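Local coordinates for intergenic-region protein (Escherichia coli CFT073, PDB 2WJ9) that probably acts as an antirestriction protein, inhibiting the host's DNA restriction enzymes, at residues B[45-51]-B[94-100]. Sequence-based numbering, arbitrary orientation.
Sequences QLVATIV and NLYTLNN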
loop_
_atom_site.group_PDB
_atom_site.type_symbol
_atom_site.label_atom_id
_atom_site.label_comp_id
_atom_site.label_asym_id
_atom_site.label_seq_id
_atom_site.Cartn_x
_atom_site.Cartn_y
_atom_site.Cartn_z
ATOM N N GLN B 45 13.804 -1.345 -3.970
ATOM C CA GLN B 45 14.217 -2.669 -3.481
ATOM C C GLN B 45 13.894 -2.788 -1.999
ATOM O O GLN B 45 14.438 -2.042 -1.179
ATOM C CB GLN B 45 15.720 -2.914 -3.680
ATOM C CG GLN B 45 16.246 -4.213 -3.033
ATOM C CD GLN B 45 15.574 -5.464 -3.578
ATOM O OE1 GLN B 45 15.011 -6.266 -2.830
ATOM N NE2 GLN B 45 15.608 -5.617 -4.882
ATOM N N LEU B 46 13.040 -3.748 -1.663
ATOM C CA LEU B 46 12.578 -3.926 -0.287
ATOM C C LEU B 46 13.415 -4.991 0.437
ATOM O O LEU B 46 13.802 -6.018 -0.149
ATOM C CB LEU B 46 11.078 -4.251 -0.261
ATOM C CG LEU B 46 10.191 -3.173 -0.900
ATOM C CD1 LEU B 46 8.739 -3.629 -0.987
ATOM C CD2 LEU B 46 10.273 -1.825 -0.159
ATOM N N VAL B 47 13.709 -4.724 1.708
ATOM C CA VAL B 47 14.586 -5.571 2.514
ATOM C C VAL B 47 14.016 -5.690 3.926
ATOM O O VAL B 47 13.605 -4.686 4.513
ATOM C CB VAL B 47 16.016 -4.995 2.585
ATOM C CG1 VAL B 47 16.883 -5.794 3.557
ATOM C CG2 VAL B 47 16.648 -4.965 1.192
ATOM N N ALA B 48 13.978 -6.924 4.439
ATOM C CA ALA B 48 13.567 -7.212 5.817
ATOM C C ALA B 48 14.799 -7.342 6.721
ATOM O O ALA B 48 15.795 -7.973 6.344
ATOM C CB ALA B 48 12.761 -8.493 5.863
ATOM N N THR B 49 14.736 -6.750 7.911
ATOM C CA THR B 49 15.858 -6.797 8.867
ATOM C C THR B 49 15.340 -7.294 10.220
ATOM O O THR B 49 14.306 -6.823 10.704
ATOM C CB THR B 49 16.519 -5.412 9.039
ATOM O OG1 THR B 49 17.060 -4.975 7.786
ATOM C CG2 THR B 49 17.633 -5.466 10.078
ATOM N N ILE B 50 16.035 -8.263 10.806
ATOM C CA ILE B 50 15.588 -8.858 12.070
ATOM C C ILE B 50 15.635 -7.803 13.183
ATOM O O ILE B 50 16.497 -6.907 13.173
ATOM C CB ILE B 50 16.396 -10.136 12.434
ATOM C CG1 ILE B 50 15.707 -10.910 13.559
ATOM C CG2 ILE B 50 17.830 -9.801 12.814
ATOM C CD1 ILE B 50 16.269 -12.319 13.757
ATOM N N VAL B 51 14.672 -7.879 14.101
ATOM C CA VAL B 51 14.622 -6.990 15.259
ATOM C C VAL B 51 15.553 -7.555 16.344
ATOM O O VAL B 51 15.441 -8.721 16.698
ATOM C CB VAL B 51 13.178 -6.855 15.808
ATOM C CG1 VAL B 51 13.151 -5.968 17.054
ATOM C CG2 VAL B 51 12.235 -6.301 14.729
ATOM N N ASN B 94 10.568 -15.037 14.602
ATOM C CA ASN B 94 11.297 -13.780 14.804
ATOM C C ASN B 94 10.472 -12.578 14.341
ATOM O O ASN B 94 9.492 -12.725 13.604
ATOM C CB ASN B 94 12.614 -13.789 14.023
ATOM C CG ASN B 94 13.496 -14.977 14.360
ATOM O OD1 ASN B 94 14.021 -15.643 13.463
ATOM N ND2 ASN B 94 13.679 -15.238 15.645
ATOM N N LEU B 95 10.894 -11.392 14.772
ATOM C CA LEU B 95 10.262 -10.140 14.377
ATOM C C LEU B 95 11.156 -9.391 13.387
ATOM O O LEU B 95 12.380 -9.385 13.530
ATOM C CB LEU B 95 9.958 -9.279 15.607
ATOM C CG LEU B 95 9.194 -9.958 16.754
ATOM C CD1 LEU B 95 8.896 -8.972 17.887
ATOM C CD2 LEU B 95 7.895 -10.617 16.262
ATOM N N TYR B 96 10.523 -8.772 12.386
ATOM C CA TYR B 96 11.223 -8.097 11.280
ATOM C C TYR B 96 10.627 -6.715 10.951
ATOM O O TYR B 96 9.414 -6.515 11.011
ATOM C CB TYR B 96 11.182 -8.966 10.010
ATOM C CG TYR B 96 11.907 -10.282 10.151
ATOM C CD1 TYR B 96 13.275 -10.375 9.913
ATOM C CD2 TYR B 96 11.230 -11.433 10.536
ATOM C CE1 TYR B 96 13.949 -11.582 10.052
ATOM C CE2 TYR B 96 11.889 -12.650 10.668
ATOM C CZ TYR B 96 13.253 -12.718 10.435
ATOM O OH TYR B 96 13.917 -13.927 10.584
ATOM N N THR B 97 11.502 -5.782 10.580
ATOM C CA THR B 97 11.113 -4.486 10.006
ATOM C C THR B 97 11.450 -4.430 8.509
ATOM O O THR B 97 12.372 -5.115 8.057
ATOM C CB THR B 97 11.793 -3.290 10.740
ATOM O OG1 THR B 97 13.226 -3.356 10.623
ATOM C CG2 THR B 97 11.396 -3.276 12.218
ATOM N N LEU B 98 10.694 -3.617 7.764
ATOM C CA LEU B 98 10.899 -3.418 6.322
ATOM C C LEU B 98 11.345 -1.964 6.088
ATOM O O LEU B 98 10.952 -1.075 6.837
ATOM C CB LEU B 98 9.606 -3.732 5.538
ATOM C CG LEU B 98 9.170 -5.210 5.385
ATOM C CD1 LEU B 98 7.700 -5.304 5.019
ATOM C CD2 LEU B 98 10.028 -5.958 4.365
ATOM N N ASN B 99 12.140 -1.732 5.049
ATOM C CA ASN B 99 12.655 -0.373 4.744
ATOM C C ASN B 99 11.645 0.566 4.051
ATOM O O ASN B 99 12.011 1.690 3.639
ATOM C CB ASN B 99 13.961 -0.452 3.944
ATOM C CG ASN B 99 13.805 -1.178 2.615
ATOM O OD1 ASN B 99 12.876 -1.959 2.429
ATOM N ND2 ASN B 99 14.726 -0.934 1.690
ATOM N N ASN B 100 10.405 0.099 3.890
ATOM C CA ASN B 100 9.287 0.958 3.481
ATOM C C ASN B 100 8.367 1.344 4.654
ATOM O O ASN B 100 7.318 1.947 4.445
ATOM C CB ASN B 100 8.478 0.309 2.357
ATOM C CG ASN B 100 7.792 -0.989 2.786
ATOM O OD1 ASN B 100 7.992 -1.482 3.906
ATOM N ND2 ASN B 100 6.974 -1.540 1.891
HETATM O O HOH W 1 14.976 -4.225 12.495
HETATM O O HOH W 2 13.150 -11.134 16.509
#
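Beside the ring of Tyr-96, the backbone carbonyl carbon of Thr-49 lies at the edge, near the ring plane, while the CA of Ile-50 and the methyl of Ala-48 approach obliquely. Tyr-96 CE1 comes 3.7 Å from Ile-50 CB, and the ring also meets that of Phe-104, the planes inclined by about 20°. A large flat group suits this place on the middle strand because it can touch side chains of both flanking strands, Ile-50 on 48-50 and Phe-104 on 103-107. At the Gln-45 end the flat amide of Asn-99 grips segment 45-51. Its CG sits between backbone N and carbonyl carbon (chi1 60°), turning the amide toward that segment, where it supplements the weak main-chain bond from Asn-99 N to Val-47 O as the strand gives out. Asn-99 ND2 donates almost straight to Gln-45 O (3.1 Å, 170°), which lies in the amide plane; Val-47 N reaches Asn-99 OD1 at 3.0 Å, but from above the carbonyl plane. Asparagine, giving and accepting on one short stem, fits this double task. From there the antiparallel ladder runs through the hydrogen-bonded pair Thr-49/Thr-97, past Tyr-96, to a 2.8 Å bond from Val-51 N to Leu-95 O. The beta-branched Val-51, suited to extended backbone, packs its CG2 3.9 Å from Leu-95 CB. One water ties Thr-97 OG1 to Ile-50 O. Strand 48-50 forms one edge of a three-stranded antiparallel sheet, with 93-98 central and 103-107 beyond. Ala-48 and Leu-98 touch Tyr-166 of helix 154-168, whereas Val-51, Leu-95 and Thr-97 meet helix 59-64 through Phe-59 and His-63.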